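Local coordinates for lipid II:glycine glycyltransferase (Staphylococcus aureus, PDB 6SNR), which probably adds the first glycine of the pentaglycine interpeptide bridge to the lysine side chain of lipid II, taking it from glycyl-tRNA, at residues A[21-24]-A[28-31]; A[57-62]-A[68-73]; A[165-170]-A[374-379]. All coordinates share one frame; numbering follows the deposited sequence.

Interaction 1 of 3, residues A[21-24]-A[28-31]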
ATOM      1  N   GLY A  21       3.440  12.408  10.380  1.00 17.56           N
ATOM      2  CA  GLY A  21       4.420  11.404  10.059  1.00 18.16           C
ATOM      3  C   GLY A  21       4.144  10.660   8.769  1.00 18.52           C
ATOM      4  O   GLY A  21       3.051  10.771   8.196  1.00 19.07           O
ATOM      5  N   ASP A  22       5.154   9.954   8.278  1.00 17.71           N
ATOM      6  CA  ASP A  22       5.038   9.245   6.993  1.00 16.58           C
ATOM      7  C   ASP A  22       6.163   8.257   6.910  1.00 15.86           C
ATOM      8  O   ASP A  22       7.277   8.488   7.468  1.00 15.49           O
ATOM      9  CB  ASP A  22       5.080  10.204   5.783  1.00 17.02           C
ATOM     10  CG  ASP A  22       4.644   9.529   4.494  1.00 18.65           C
ATOM     11  OD1 ASP A  22       3.389   9.349   4.371  1.00 22.86           O
ATOM     12  OD2 ASP A  22       5.482   9.113   3.678  1.00 16.95           O
ATOM     13  N   LEU A  23       5.929   7.190   6.153  1.00 15.00           N
ATOM     14  CA  LEU A  23       6.953   6.222   5.773  1.00 15.25           C
ATOM     15  C   LEU A  23       8.270   6.896   5.264  1.00 15.60           C
ATOM     16  O   LEU A  23       9.385   6.440   5.584  1.00 14.74           O
ATOM     17  CB  LEU A  23       6.399   5.306   4.681  1.00 16.67           C
ATOM     18  CG  LEU A  23       7.294   4.280   4.062  1.00 15.97           C
ATOM     19  CD1 LEU A  23       7.675   3.242   5.112  1.00 18.16           C
ATOM     20  CD2 LEU A  23       6.660   3.646   2.805  1.00 16.53           C
ATOM     21  N   LEU A  24       8.152   7.946   4.447  1.00 14.34           N
ATOM     22  CA  LEU A  24       9.315   8.513   3.784  1.00 15.77           C
ATOM     23  C   LEU A  24      10.203   9.348   4.732  1.00 15.66           C
ATOM     24  O   LEU A  24      11.264   9.781   4.296  1.00 16.75           O
ATOM     25  CB  LEU A  24       8.871   9.334   2.551  1.00 18.15           C
ATOM     26  CG  LEU A  24       8.072   8.641   1.462  1.00 19.64           C
ATOM     27  CD1 LEU A  24       8.091   9.410   0.125  1.00 19.36           C
ATOM     28  CD2 LEU A  24       8.221   7.150   1.294  1.00 21.07           C
ATOM     29  N   LYS A  28      14.806   3.796   8.319  1.00 15.95           N
ATOM     30  CA  LYS A  28      15.059   2.664   7.448  1.00 17.03           C
ATOM     31  C   LYS A  28      14.644   2.958   5.990  1.00 15.94           C
ATOM     32  O   LYS A  28      15.169   2.339   5.079  1.00 17.38           O
ATOM     33  CB  LYS A  28      14.334   1.408   7.959  1.00 18.44           C
ATOM     34  CG  LYS A  28      14.797   0.928   9.301  1.00 21.66           C
ATOM     35  CD  LYS A  28      16.236   0.496   9.290  1.00 23.50           C
ATOM     36  CE  LYS A  28      16.500  -0.403  10.505  1.00 24.92           C
ATOM     37  NZ  LYS A  28      15.611  -1.620  10.537  1.00 28.74           N
ATOM     38  N   TRP A  29      13.740   3.925   5.801  1.00 16.61           N
ATOM     39  CA  TRP A  29      13.459   4.380   4.409  1.00 16.59           C
ATOM     40  C   TRP A  29      14.709   5.079   3.837  1.00 16.81           C
ATOM     41  O   TRP A  29      15.128   4.848   2.677  1.00 16.23           O
ATOM     42  CB  TRP A  29      12.275   5.305   4.364  1.00 17.70           C
ATOM     43  CG  TRP A  29      11.994   5.745   2.978  1.00 18.42           C
ATOM     44  CD1 TRP A  29      12.363   6.929   2.406  1.00 19.68           C
ATOM     45  CD2 TRP A  29      11.352   4.983   1.950  1.00 22.80           C
ATOM     46  NE1 TRP A  29      11.996   6.944   1.099  1.00 22.41           N
ATOM     47  CE2 TRP A  29      11.367   5.774   0.788  1.00 23.94           C
ATOM     48  CE3 TRP A  29      10.770   3.708   1.896  1.00 25.51           C
ATOM     49  CZ2 TRP A  29      10.784   5.357  -0.396  1.00 27.38           C
ATOM     50  CZ3 TRP A  29      10.222   3.285   0.722  1.00 28.83           C
ATOM     51  CH2 TRP A  29      10.233   4.108  -0.419  1.00 27.55           C
ATOM     52  N   ALA A  30      15.346   5.926   4.641  1.00 17.59           N
ATOM     53  CA  ALA A  30      16.638   6.512   4.198  1.00 19.82           C
ATOM     54  C   ALA A  30      17.656   5.469   3.847  1.00 18.99           C
ATOM     55  O   ALA A  30      18.382   5.613   2.856  1.00 20.46           O
ATOM     56  CB  ALA A  30      17.180   7.476   5.243  1.00 20.69           C
ATOM     57  N   GLU A  31      17.673   4.344   4.570  1.00 19.01           N
ATOM     58  CA  GLU A  31      18.596   3.283   4.213  1.00 19.99           C
ATOM     59  C   GLU A  31      18.379   2.802   2.786  1.00 19.86           C
ATOM     60  O   GLU A  31      19.341   2.525   2.083  1.00 22.05           O
ATOM     61  CB  GLU A  31      18.510   2.083   5.175  1.00 22.15           C
ATOM     62  CG  GLU A  31      18.990   2.391   6.562  1.00 27.10           C
ATOM     63  CD  GLU A  31      20.496   2.437   6.682  1.00 30.72           C
ATOM     64  OE1 GLU A  31      21.207   1.937   5.783  1.00 33.15           O
ATOM     65  OE2 GLU A  31      20.958   2.998   7.696  1.00 38.70           O
TER
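Trp29 holds its CG anti to the backbone N (chi1 -180°), which extends the indole from helix 27-33 back over the turn that precedes it; Leu24 has CG anti to its carbonyl carbon (chi1 -58°), and this carries the CD2 branch up to meet the ring. The two side chains then run side by side, pointing the same way. CD2 of Leu24 sits over one indole face, 3.7 Å from the centroid of the six-membered ring of Trp29 and shifted toward the rim, a CH-pi contact whose shortest approach is Leu24 CD2 to Trp29 CE2 at 3.5 Å.

Leu23 crosses the indole at about a right angle, with its CG 4.1 Å from CE3 of Trp29. Its carbonyl is closer still: Leu23 O lies 3.3 Å from Trp29 CB and approaches the ring obliquely. No hydrogen bond joins the two segments; the contact rests on CH-pi and van der Waals packing.

The Asp22 side chain fixes the turn that presents the leucines: Leu24 N donates to OD2 of Asp22 at 3.0 Å, nearly straight at 171°, meeting the anti side of the carboxylate somewhat out of its plane. Tyr317 OH bonds both Asp22 OD1 and Leu23 N, a second hold on the same turn. Leu220 of helix 210-220 also packs on Leu23 and Trp29. Asp22 thus forms an Asx turn leading into the 3-10 turn that begins at Leu23, just ahead of helix 27-33, whose Trp29 lies back against it.

Interaction 2 of 3, residues A[57-62]-A[68-73]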
ATOM      1  N   LEU A  57      16.490  14.656   6.344  1.00 14.93           N
ATOM      2  CA  LEU A  57      16.946  15.335   5.117  1.00 14.70           C
ATOM      3  C   LEU A  57      17.709  14.382   4.278  1.00 16.57           C
ATOM      4  O   LEU A  57      18.656  13.712   4.763  1.00 17.73           O
ATOM      5  CB  LEU A  57      17.878  16.534   5.507  1.00 14.96           C
ATOM      6  CG  LEU A  57      17.292  17.782   6.152  1.00 16.54           C
ATOM      7  CD1 LEU A  57      16.416  17.597   7.355  1.00 16.89           C
ATOM      8  CD2 LEU A  57      18.467  18.725   6.487  1.00 16.91           C
ATOM      9  N   LEU A  58      17.368  14.260   2.997  1.00 15.13           N
ATOM     10  CA  LEU A  58      18.107  13.454   2.085  1.00 16.44           C
ATOM     11  C   LEU A  58      18.818  14.387   1.129  1.00 16.61           C
ATOM     12  O   LEU A  58      18.214  15.274   0.532  1.00 17.13           O
ATOM     13  CB  LEU A  58      17.203  12.509   1.272  1.00 18.19           C
ATOM     14  CG  LEU A  58      16.538  11.436   2.148  1.00 19.56           C
ATOM     15  CD1 LEU A  58      15.515  10.612   1.343  1.00 19.77           C
ATOM     16  CD2 LEU A  58      17.589  10.522   2.722  1.00 21.79           C
ATOM     17  N   PHE A  59      20.094  14.126   0.941  1.00 15.51           N
ATOM     18  CA  PHE A  59      20.918  14.869  -0.037  1.00 16.08           C
ATOM     19  C   PHE A  59      21.406  14.032  -1.192  1.00 17.37           C
ATOM     20  O   PHE A  59      21.810  12.864  -1.015  1.00 17.08           O
ATOM     21  CB  PHE A  59      22.186  15.435   0.712  1.00 15.91           C
ATOM     22  CG  PHE A  59      21.873  16.491   1.691  1.00 15.26           C
ATOM     23  CD1 PHE A  59      21.858  17.819   1.358  1.00 14.90           C
ATOM     24  CD2 PHE A  59      21.629  16.189   3.025  1.00 16.88           C
ATOM     25  CE1 PHE A  59      21.559  18.790   2.278  1.00 15.78           C
ATOM     26  CE2 PHE A  59      21.316  17.151   3.934  1.00 16.03           C
ATOM     27  CZ  PHE A  59      21.278  18.480   3.592  1.00 16.32           C
ATOM     28  N   LYS A  60      21.488  14.660  -2.384  1.00 17.49           N
ATOM     29  CA  LYS A  60      22.037  13.978  -3.533  1.00 20.22           C
ATOM     30  C   LYS A  60      22.705  15.019  -4.413  1.00 20.32           C
ATOM     31  O   LYS A  60      22.150  16.066  -4.637  1.00 19.52           O
ATOM     32  CB  LYS A  60      21.000  13.215  -4.335  1.00 20.99           C
ATOM     33  CG  LYS A  60      21.564  12.339  -5.456  1.00 23.94           C
ATOM     34  CD  LYS A  60      20.504  11.464  -6.082  1.00 25.73           C
ATOM     35  CE  LYS A  60      20.990  10.783  -7.344  1.00 27.04           C
ATOM     36  NZ  LYS A  60      19.992   9.782  -7.851  1.00 28.50           N
ATOM     37  N   LYS A  61      23.894  14.670  -4.914  1.00 21.97           N
ATOM     38  CA  LYS A  61      24.655  15.561  -5.804  1.00 23.93           C
ATOM     39  C   LYS A  61      23.919  15.761  -7.126  1.00 22.85           C
ATOM     40  O   LYS A  61      23.364  14.816  -7.703  1.00 26.87           O
ATOM     41  CB  LYS A  61      26.035  14.960  -6.046  1.00 26.67           C
ATOM     42  CG  LYS A  61      26.897  15.683  -7.088  1.00 31.66           C
ATOM     43  CD  LYS A  61      27.628  14.679  -7.975  1.00 38.21           C
ATOM     44  CE  LYS A  61      26.651  13.725  -8.653  1.00 40.28           C
ATOM     45  NZ  LYS A  61      26.956  13.327 -10.062  1.00 43.75           N
ATOM     46  N   VAL A  62      23.928  17.007  -7.605  1.00 24.46           N
ATOM     47  CA  VAL A  62      23.317  17.349  -8.932  1.00 25.60           C
ATOM     48  C   VAL A  62      24.297  16.927 -10.054  1.00 28.05           C
ATOM     49  O   VAL A  62      25.483  17.273  -9.979  1.00 28.89           O
ATOM     50  CB  VAL A  62      22.958  18.843  -9.026  1.00 25.82           C
ATOM     51  CG1 VAL A  62      22.320  19.134 -10.380  1.00 27.50           C
ATOM     52  CG2 VAL A  62      21.994  19.289  -7.927  1.00 25.32           C
ATOM     53  N   THR A  68      24.116  20.153  -4.264  1.00 21.88           N
ATOM     54  CA  THR A  68      23.190  19.080  -3.955  1.00 20.19           C
ATOM     55  C   THR A  68      21.764  19.617  -3.956  1.00 19.50           C
ATOM     56  O   THR A  68      21.535  20.827  -3.874  1.00 18.55           O
ATOM     57  CB  THR A  68      23.468  18.470  -2.550  1.00 18.81           C
ATOM     58  OG1 THR A  68      23.422  19.495  -1.564  1.00 19.04           O
ATOM     59  CG2 THR A  68      24.789  17.735  -2.495  1.00 19.94           C
ATOM     60  N   LEU A  69      20.793  18.713  -4.005  1.00 16.32           N
ATOM     61  CA  LEU A  69      19.432  18.967  -3.548  1.00 16.27           C
ATOM     62  C   LEU A  69      19.272  18.449  -2.114  1.00 16.09           C
ATOM     63  O   LEU A  69      19.755  17.359  -1.844  1.00 17.77           O
ATOM     64  CB  LEU A  69      18.391  18.244  -4.424  1.00 16.27           C
ATOM     65  CG  LEU A  69      16.895  18.407  -3.967  1.00 18.20           C
ATOM     66  CD1 LEU A  69      16.390  19.840  -3.918  1.00 18.85           C
ATOM     67  CD2 LEU A  69      15.947  17.523  -4.788  1.00 19.87           C
ATOM     68  N   CYS A  70      18.666  19.247  -1.251  1.00 15.64           N
ATOM     69  CA  CYS A  70      18.176  18.814   0.071  1.00 16.58           C
ATOM     70  C   CYS A  70      16.702  18.490  -0.055  1.00 16.14           C
ATOM     71  O   CYS A  70      15.865  19.383  -0.239  1.00 17.29           O
ATOM     72  CB  CYS A  70      18.389  19.900   1.136  1.00 16.65           C
ATOM     73  SG  CYS A  70      17.801  19.443   2.783  1.00 17.57           S
ATOM     74  N   TYR A  71      16.344  17.205   0.062  1.00 15.37           N
ATOM     75  CA  TYR A  71      14.952  16.818  -0.079  1.00 14.26           C
ATOM     76  C   TYR A  71      14.459  16.178   1.219  1.00 14.24           C
ATOM     77  O   TYR A  71      14.995  15.128   1.636  1.00 14.85           O
ATOM     78  CB  TYR A  71      14.805  15.872  -1.261  1.00 14.09           C
ATOM     79  CG  TYR A  71      13.400  15.347  -1.530  1.00 14.25           C
ATOM     80  CD1 TYR A  71      12.261  16.106  -1.264  1.00 14.71           C
ATOM     81  CD2 TYR A  71      13.238  14.030  -1.968  1.00 15.00           C
ATOM     82  CE1 TYR A  71      10.974  15.592  -1.462  1.00 17.05           C
ATOM     83  CE2 TYR A  71      11.954  13.506  -2.178  1.00 16.91           C
ATOM     84  CZ  TYR A  71      10.844  14.303  -1.946  1.00 17.30           C
ATOM     85  OH  TYR A  71       9.575  13.738  -2.122  1.00 17.64           O
ATOM     86  N   ILE A  72      13.494  16.821   1.829  1.00 13.52           N
ATOM     87  CA  ILE A  72      12.862  16.383   3.093  1.00 13.62           C
ATOM     88  C   ILE A  72      11.573  15.687   2.695  1.00 14.97           C
ATOM     89  O   ILE A  72      10.493  16.281   2.727  1.00 15.65           O
ATOM     90  CB  ILE A  72      12.616  17.524   4.093  1.00 14.95           C
ATOM     91  CG1 ILE A  72      13.913  18.345   4.306  1.00 15.14           C
ATOM     92  CG2 ILE A  72      12.074  16.988   5.429  1.00 16.61           C
ATOM     93  CD1 ILE A  72      13.848  19.441   5.336  1.00 15.23           C
ATOM     94  N   SER A  73      11.706  14.420   2.311  1.00 14.71           N
ATOM     95  CA  SER A  73      10.579  13.690   1.618  1.00 15.15           C
ATOM     96  C   SER A  73       9.475  13.350   2.618  1.00 14.53           C
ATOM     97  O   SER A  73       9.667  12.572   3.588  1.00 13.44           O
ATOM     98  CB  SER A  73      11.100  12.405   0.934  1.00 16.76           C
ATOM     99  OG  SER A  73      11.828  11.531   1.829  1.00 18.68           O
TER
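Leu58 O receives the shortest polar bond here, 2.7 Å from Tyr71 N and practically straight, and the CA of Cys70 adds a CA-H...O contact to the same oxygen. Leu58 N returns a bond to Tyr71 O at 2.9 Å, closing a hydrogen-bonded antiparallel pair. Two residues along, Lys60 and Leu69 repeat the pattern; the bond from Leu69 N to Lys60 O is 3.0 Å, and the one from Lys60 N to Leu69 O is longer at 3.3 Å.

Between these pairs lies the non-hydrogen-bonded pair Phe59 and Cys70. A chi1 of -68° turns the Phe59 ring away from its own carbonyl carbon, and CE1 of Phe59 comes within 3.5 Å of Cys70 CB. The sulfur approaches obliquely, SG of Cys70 being 4.3 Å from the Phe59 ring centroid, a sulfur-aromatic contact. Thr68 OG1, whose hydrogen-bond partner is Glu100 O, meets the same ring at its edge. Further along, Leu57 CG packs on Cys70 SG at 3.8 Å, and Leu57 lies alongside Ile72.

The segments belong to the hairpin of strands 50-61 and 68-78. Helix 83-99 covers Leu57 and Phe59 through Ile96, while Trp38 packs on Leu58 and Lys60; strand 39-47 flanks the first strand of the hairpin and strand 102-107 the second.

Interaction 3 of 3, residues A[165-170]-A[374-379]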
ATOM      1  N   ARG A 165     -20.330  -1.350  -4.886  1.00 23.00           N
ATOM      2  CA  ARG A 165     -21.204  -2.519  -4.845  1.00 24.39           C
ATOM      3  C   ARG A 165     -20.764  -3.731  -5.658  1.00 21.86           C
ATOM      4  O   ARG A 165     -20.742  -4.829  -5.114  1.00 22.02           O
ATOM      5  CB  ARG A 165     -22.608  -2.063  -5.262  1.00 24.68           C
ATOM      6  CG  ARG A 165     -23.686  -3.118  -5.085  1.00 25.82           C
ATOM      7  CD  ARG A 165     -25.043  -2.489  -5.332  1.00 25.30           C
ATOM      8  NE  ARG A 165     -26.116  -3.440  -4.985  1.00 25.22           N
ATOM      9  CZ  ARG A 165     -27.341  -3.385  -5.498  1.00 25.00           C
ATOM     10  NH1 ARG A 165     -27.677  -2.446  -6.382  1.00 24.63           N
ATOM     11  NH2 ARG A 165     -28.234  -4.325  -5.109  1.00 23.24           N
ATOM     12  N   ARG A 166     -20.390  -3.537  -6.928  1.00 24.39           N
ATOM     13  CA  ARG A 166     -19.869  -4.616  -7.780  1.00 25.55           C
ATOM     14  C   ARG A 166     -18.608  -5.224  -7.150  1.00 27.31           C
ATOM     15  O   ARG A 166     -18.438  -6.450  -7.082  1.00 25.13           O
ATOM     16  CB  ARG A 166     -19.610  -4.157  -9.208  1.00 30.55           C
ATOM     17  CG  ARG A 166     -20.839  -3.765 -10.048  1.00 36.77           C
ATOM     18  CD  ARG A 166     -20.486  -3.848 -11.533  1.00 43.03           C
ATOM     19  NE  ARG A 166     -21.641  -3.704 -12.426  1.00 51.24           N
ATOM     20  CZ  ARG A 166     -21.750  -4.245 -13.645  1.00 54.54           C
ATOM     21  NH1 ARG A 166     -20.784  -4.999 -14.164  1.00 56.12           N
ATOM     22  NH2 ARG A 166     -22.849  -4.036 -14.356  1.00 59.56           N
ATOM     23  N   ASN A 167     -17.737  -4.373  -6.629  1.00 26.01           N
ATOM     24  CA  ASN A 167     -16.514  -4.908  -6.006  1.00 23.40           C
ATOM     25  C   ASN A 167     -16.782  -5.717  -4.742  1.00 21.74           C
ATOM     26  O   ASN A 167     -16.094  -6.708  -4.468  1.00 22.54           O
ATOM     27  CB  ASN A 167     -15.552  -3.738  -5.673  1.00 24.16           C
ATOM     28  CG  ASN A 167     -14.176  -4.213  -5.336  1.00 24.22           C
ATOM     29  OD1 ASN A 167     -13.643  -5.089  -6.000  1.00 23.87           O
ATOM     30  ND2 ASN A 167     -13.579  -3.617  -4.298  1.00 24.09           N
ATOM     31  N   ARG A 168     -17.786  -5.335  -3.946  1.00 22.93           N
ATOM     32  CA  ARG A 168     -18.157  -6.133  -2.784  1.00 23.39           C
ATOM     33  C   ARG A 168     -18.506  -7.545  -3.222  1.00 24.13           C
ATOM     34  O   ARG A 168     -18.136  -8.534  -2.560  1.00 23.99           O
ATOM     35  CB  ARG A 168     -19.371  -5.561  -2.025  1.00 23.12           C
ATOM     36  CG  ARG A 168     -19.165  -4.183  -1.450  1.00 24.69           C
ATOM     37  CD  ARG A 168     -20.172  -3.856  -0.382  1.00 27.76           C
ATOM     38  NE  ARG A 168     -21.539  -3.675  -0.898  1.00 25.08           N
ATOM     39  CZ  ARG A 168     -22.089  -2.549  -1.355  1.00 26.51           C
ATOM     40  NH1 ARG A 168     -21.436  -1.372  -1.381  1.00 25.13           N
ATOM     41  NH2 ARG A 168     -23.382  -2.579  -1.759  1.00 26.42           N
ATOM     42  N   SER A 169     -19.251  -7.637  -4.328  1.00 25.68           N
ATOM     43  CA  SER A 169     -19.657  -8.944  -4.806  1.00 27.86           C
ATOM     44  C   SER A 169     -18.431  -9.781  -5.224  1.00 23.98           C
ATOM     45  O   SER A 169     -18.365 -10.984  -4.943  1.00 24.71           O
ATOM     46  CB  SER A 169     -20.659  -8.837  -5.958  1.00 30.73           C
ATOM     47  OG  SER A 169     -20.741 -10.087  -6.613  1.00 37.99           O
ATOM     48  N   LYS A 170     -17.445  -9.124  -5.832  1.00 22.51           N
ATOM     49  CA  LYS A 170     -16.238  -9.813  -6.295  1.00 23.20           C
ATOM     50  C   LYS A 170     -15.390 -10.262  -5.108  1.00 21.02           C
ATOM     51  O   LYS A 170     -14.799 -11.334  -5.134  1.00 21.62           O
ATOM     52  CB  LYS A 170     -15.368  -8.934  -7.203  1.00 24.16           C
ATOM     53  CG  LYS A 170     -15.956  -8.526  -8.547  1.00 29.78           C
ATOM     54  CD  LYS A 170     -15.774  -9.529  -9.680  1.00 38.60           C
ATOM     55  CE  LYS A 170     -15.892  -8.807 -11.030  1.00 42.43           C
ATOM     56  NZ  LYS A 170     -16.255  -9.681 -12.178  1.00 45.02           N
ATOM     57  N   LYS A 374      -8.474   2.176  -8.053  1.00 20.39           N
ATOM     58  CA  LYS A 374      -8.439   2.528  -6.658  1.00 19.96           C
ATOM     59  C   LYS A 374      -9.806   3.008  -6.110  1.00 19.93           C
ATOM     60  O   LYS A 374     -10.096   2.798  -4.950  1.00 19.67           O
ATOM     61  CB  LYS A 374      -7.315   3.566  -6.415  1.00 19.39           C
ATOM     62  CG  LYS A 374      -5.967   2.972  -6.753  1.00 19.24           C
ATOM     63  CD  LYS A 374      -4.855   4.043  -6.821  1.00 18.24           C
ATOM     64  CE  LYS A 374      -3.536   3.490  -7.357  1.00 18.99           C
ATOM     65  NZ  LYS A 374      -2.314   4.342  -7.018  1.00 17.17           N
ATOM     66  N   LYS A 375     -10.643   3.577  -6.993  1.00 19.47           N
ATOM     67  CA  LYS A 375     -11.888   4.196  -6.546  1.00 19.82           C
ATOM     68  C   LYS A 375     -12.915   3.183  -5.968  1.00 19.15           C
ATOM     69  O   LYS A 375     -13.803   3.578  -5.266  1.00 19.67           O
ATOM     70  CB  LYS A 375     -12.522   5.017  -7.669  1.00 21.50           C
ATOM     71  CG  LYS A 375     -13.140   4.225  -8.831  1.00 25.34           C
ATOM     72  CD  LYS A 375     -13.694   5.202  -9.853  1.00 27.48           C
ATOM     73  CE  LYS A 375     -14.785   4.569 -10.707  1.00 32.98           C
ATOM     74  NZ  LYS A 375     -15.432   5.586 -11.585  1.00 35.67           N
ATOM     75  N   VAL A 376     -12.775   1.893  -6.276  1.00 20.44           N
ATOM     76  CA  VAL A 376     -13.782   0.902  -5.855  1.00 21.47           C
ATOM     77  C   VAL A 376     -13.534   0.272  -4.510  1.00 21.05           C
ATOM     78  O   VAL A 376     -14.305  -0.560  -4.054  1.00 20.90           O
ATOM     79  CB  VAL A 376     -14.013  -0.191  -6.943  1.00 22.17           C
ATOM     80  CG1 VAL A 376     -14.451   0.431  -8.253  1.00 23.98           C
ATOM     81  CG2 VAL A 376     -12.805  -1.077  -7.145  1.00 20.97           C
ATOM     82  N   TRP A 377     -12.421   0.661  -3.847  1.00 18.81           N
ATOM     83  CA  TRP A 377     -11.993   0.045  -2.626  1.00 18.98           C
ATOM     84  C   TRP A 377     -12.314   0.818  -1.323  1.00 21.15           C
ATOM     85  O   TRP A 377     -11.581   0.718  -0.311  1.00 20.83           O
ATOM     86  CB  TRP A 377     -10.461  -0.225  -2.748  1.00 18.29           C
ATOM     87  CG  TRP A 377     -10.236  -1.384  -3.656  1.00 17.63           C
ATOM     88  CD1 TRP A 377      -9.846  -1.350  -4.937  1.00 19.72           C
ATOM     89  CD2 TRP A 377     -10.406  -2.772  -3.320  1.00 17.51           C
ATOM     90  NE1 TRP A 377      -9.759  -2.642  -5.446  1.00 22.00           N
ATOM     91  CE2 TRP A 377     -10.090  -3.526  -4.467  1.00 18.43           C
ATOM     92  CE3 TRP A 377     -10.829  -3.449  -2.160  1.00 18.64           C
ATOM     93  CZ2 TRP A 377     -10.195  -4.949  -4.498  1.00 19.48           C
ATOM     94  CZ3 TRP A 377     -10.885  -4.859  -2.187  1.00 18.70           C
ATOM     95  CH2 TRP A 377     -10.597  -5.577  -3.380  1.00 18.50           C
ATOM     96  N   GLY A 378     -13.443   1.529  -1.295  1.00 18.73           N
ATOM     97  CA  GLY A 378     -13.806   2.292  -0.138  1.00 19.23           C
ATOM     98  C   GLY A 378     -12.859   3.464   0.181  1.00 19.08           C
ATOM     99  O   GLY A 378     -12.742   3.887   1.333  1.00 20.03           O
ATOM    100  N   THR A 379     -12.304   4.002  -0.887  1.00 20.60           N
ATOM    101  CA  THR A 379     -11.307   5.052  -0.798  1.00 21.03           C
ATOM    102  C   THR A 379     -11.894   6.429  -0.838  1.00 23.32           C
ATOM    103  O   THR A 379     -12.916   6.662  -1.514  1.00 21.63           O
ATOM    104  CB  THR A 379     -10.332   4.950  -1.973  1.00 19.51           C
ATOM    105  OG1 THR A 379     -11.053   4.815  -3.208  1.00 20.26           O
ATOM    106  CG2 THR A 379      -9.386   3.754  -1.804  1.00 17.96           C
TER
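The type I beta turn from Lys374 to Trp377, at the end of helix 368-374, packs here against the first turn of helix 165-177, and Asn167 is the helix residue that makes the contact. A chi1 of -167° points the Asn167 amide away from its own backbone N and into the beta turn. ND2 stands over the centre of one face of the Trp377 indole, 3.3 Å above its plane and 3.4 Å from CD2. Amide and ring planes are 82° apart, so the amide stands nearly upright on the face instead of lying flat along it. The same nitrogen makes a weak hydrogen bond to Val376 O at 3.2 Å, bent to 134°. Val376 CG2 makes a van der Waals contact with the amide, 3.9 Å from Asn167 CG.

Within the turn segment, Thr379 OG1 donates to Lys374 O at 2.8 Å. Phe163, Phe354 and Phe373 meet the Trp377 ring, placing it in an aromatic cluster, while His334 touches Asn167. Of the two N-H groups of this buried amide, the one on the OD1 side is turned to the indole face and the one on the CB side toward Val376 O, which would fix the amide's rotation and is consistent with a pi-facing N-H.

In the fold
All three contacts are largely buried, but interaction 2 runs out to exposed Lys61 at its hairpin end, whereas no touching residue of 1 or 3 is exposed. Interactions 1 and 2, centres about 14 Å apart, touch: Leu24 O is 3.1 Å from Ser73 OG, a probable hydrogen bond, and Ala30 packs on Leu58. Interaction 3 sits on the opposite side of the chain's centre, about 30 Å from interaction 1 and about 39 Å from interaction 2, centre to centre. Interaction 2 is the largest interface, a strand pair built on backbone bonds. Interactions 1 and 3 each set a side chain over a tryptophan face, a leucine methyl locally and an asparagine amide across some 200 residues.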